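Local structure of mnemiopsin 1 (Mnemiopsis leidyi, 5VP3) at residues 21-25 and 26-30. The protein probably emits light when calcium binds its EF-hand loops, as a Ca(2+)-regulated photoprotein of a ctenophore. Residues are numbered along the deposited sequence; the frame is centred on the assembly and turned at random.
Sequences WKFNV and EDVHP
Asn24 reaches forward to Glu26 and Asp27 in a local contact round two overlapping turns of a short 3-10 segment, on the protein surface, in the loop that links helix 9-16 to helix 30-43. Two backbone bonds of the i to i+3 kind define the turns: Asp27 N donates to Asn24 O at 3.0 Å, and Val28 N to Val25 O over the same length, the latter nearly straight. Asn24 OD1 takes the N-H of Glu26 at 2.9 Å, closing an Asx turn. This bond is less straight (145°), and its donor stands well above the amide plane. Asn24 reaches it with CG anti to its own N (chi1 168°), a torsion that also carries the amide across Asp27. There ND2 and Asp27 OD2 lie 3.0 Å apart, with amide and carboxylate turned 71° against each other. A water spans the same pair of residues, accepting from Asn24 N and donating to Asp27 OD2. At the buried Val28, CG2 approaches Phe23 CE1 obliquely at 4.1 Å; the Phe23 side chain also touches Tyr11 of helix 9-16 and Glu103 and Arg106 of helix 101-117, placing the turns beside these two helices. Replacing Asn24 with an alanine would probably leave the Glu26 N-H without its side-chain acceptor and Asp27 OD2 without the amide packed beside it, while the backbone bonds of the turns could remain. Chemically, one short polar side chain serves the backbone N-H of Glu26 and lies close to a carboxylate, whose negative charge would be expected to polarise the amide and which the donating water may partly offset.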
loop_
_atom_site.group_PDB
_atom_site.type_symbol
_atom_site.label_atom_id
_atom_site.label_comp_id
_atom_site.label_asym_id
_atom_site.label_seq_id
_atom_site.Cartn_x
_atom_site.Cartn_y
_atom_site.Cartn_z
ATOM N N TRP A 21 20.302 8.694 -2.124
ATOM C CA TRP A 21 20.115 7.253 -2.261
ATOM C C TRP A 21 20.072 6.846 -3.725
ATOM O O TRP A 21 19.469 7.534 -4.571
ATOM C CB TRP A 21 18.825 6.832 -1.546
ATOM C CG TRP A 21 18.436 5.412 -1.666
ATOM C CD1 TRP A 21 18.722 4.395 -0.778
ATOM C CD2 TRP A 21 17.667 4.828 -2.709
ATOM N NE1 TRP A 21 18.181 3.217 -1.228
ATOM C CE2 TRP A 21 17.527 3.455 -2.411
ATOM C CE3 TRP A 21 17.087 5.327 -3.881
ATOM C CZ2 TRP A 21 16.817 2.585 -3.234
ATOM C CZ3 TRP A 21 16.392 4.460 -4.695
ATOM C CH2 TRP A 21 16.255 3.113 -4.373
ATOM N N LYS A 22 20.703 5.696 -4.009
ATOM C CA LYS A 22 20.746 5.091 -5.333
ATOM C C LYS A 22 20.253 3.660 -5.288
ATOM O O LYS A 22 20.614 2.881 -4.402
ATOM C CB LYS A 22 22.193 5.088 -5.920
ATOM C CG LYS A 22 22.654 6.417 -6.489
ATOM C CD LYS A 22 21.562 7.021 -7.400
ATOM C CE LYS A 22 22.119 8.013 -8.411
ATOM N NZ LYS A 22 22.331 9.340 -7.775
ATOM N N PHE A 23 19.495 3.295 -6.300
ATOM C CA PHE A 23 18.955 1.951 -6.382
ATOM C C PHE A 23 20.004 0.937 -6.836
ATOM O O PHE A 23 20.737 1.162 -7.804
ATOM C CB PHE A 23 17.771 1.946 -7.355
ATOM C CG PHE A 23 17.180 0.582 -7.569
ATOM C CD1 PHE A 23 16.656 -0.126 -6.510
ATOM C CD2 PHE A 23 17.169 0.006 -8.826
ATOM C CE1 PHE A 23 16.124 -1.381 -6.695
ATOM C CE2 PHE A 23 16.629 -1.251 -9.006
ATOM C CZ PHE A 23 16.104 -1.932 -7.949
ATOM N N ASN A 24 20.043 -0.202 -6.154
ATOM C CA ASN A 24 20.858 -1.341 -6.582
ATOM C C ASN A 24 20.003 -2.601 -6.563
ATOM O O ASN A 24 19.648 -3.094 -5.487
ATOM C CB ASN A 24 22.076 -1.513 -5.684
ATOM C CG ASN A 24 22.784 -2.832 -5.911
ATOM O OD1 ASN A 24 22.681 -3.448 -6.994
ATOM N ND2 ASN A 24 23.508 -3.290 -4.879
ATOM N N VAL A 25 19.703 -3.148 -7.747
ATOM C CA VAL A 25 18.801 -4.294 -7.816
ATOM C C VAL A 25 19.374 -5.504 -7.105
ATOM O O VAL A 25 18.603 -6.345 -6.623
ATOM C CB VAL A 25 18.435 -4.620 -9.278
ATOM C CG1 VAL A 25 19.662 -4.970 -10.070
ATOM C CG2 VAL A 25 17.368 -5.740 -9.331
ATOM N N GLU A 26 20.709 -5.593 -6.979
ATOM C CA GLU A 26 21.324 -6.715 -6.268
ATOM C C GLU A 26 20.884 -6.785 -4.822
ATOM O O GLU A 26 21.020 -7.838 -4.198
ATOM C CB GLU A 26 22.856 -6.617 -6.305
ATOM C CG GLU A 26 23.464 -6.711 -7.705
ATOM C CD GLU A 26 23.135 -8.037 -8.407
ATOM O OE1 GLU A 26 23.028 -9.082 -7.700
ATOM O OE2 GLU A 26 22.958 -8.010 -9.656
ATOM N N ASP A 27 20.383 -5.687 -4.269
ATOM C CA ASP A 27 19.973 -5.679 -2.876
ATOM C C ASP A 27 18.638 -6.363 -2.646
ATOM O O ASP A 27 18.303 -6.654 -1.493
ATOM C CB ASP A 27 19.904 -4.229 -2.377
ATOM C CG ASP A 27 21.288 -3.646 -2.073
ATOM O OD1 ASP A 27 22.023 -4.274 -1.288
ATOM O OD2 ASP A 27 21.643 -2.578 -2.621
ATOM N N VAL A 28 17.846 -6.591 -3.687
ATOM C CA VAL A 28 16.485 -7.085 -3.511
ATOM C C VAL A 28 16.522 -8.608 -3.495
ATOM O O VAL A 28 17.046 -9.235 -4.425
ATOM C CB VAL A 28 15.561 -6.553 -4.625
ATOM C CG1 VAL A 28 14.120 -6.828 -4.292
ATOM C CG2 VAL A 28 15.762 -5.064 -4.857
ATOM N N HIS A 29 15.956 -9.206 -2.439
ATOM C CA HIS A 29 15.962 -10.654 -2.251
ATOM C C HIS A 29 14.931 -11.335 -3.156
ATOM O O HIS A 29 13.908 -10.742 -3.518
ATOM C CB HIS A 29 15.657 -11.017 -0.798
ATOM C CG HIS A 29 16.745 -10.663 0.169
ATOM N ND1 HIS A 29 16.763 -11.138 1.464
ATOM C CD2 HIS A 29 17.846 -9.879 0.037
ATOM C CE1 HIS A 29 17.829 -10.665 2.086
ATOM N NE2 HIS A 29 18.501 -9.898 1.243
ATOM N N PRO A 30 15.150 -12.605 -3.479
ATOM C CA PRO A 30 14.270 -13.275 -4.448
ATOM C C PRO A 30 12.821 -13.310 -4.015
ATOM O O PRO A 30 11.927 -13.108 -4.839
ATOM C CB PRO A 30 14.878 -14.683 -4.542
ATOM C CG PRO A 30 15.716 -14.825 -3.284
ATOM C CD PRO A 30 16.253 -13.469 -3.037
HETATM O O HOH W 1 19.361 -0.373 -3.006
#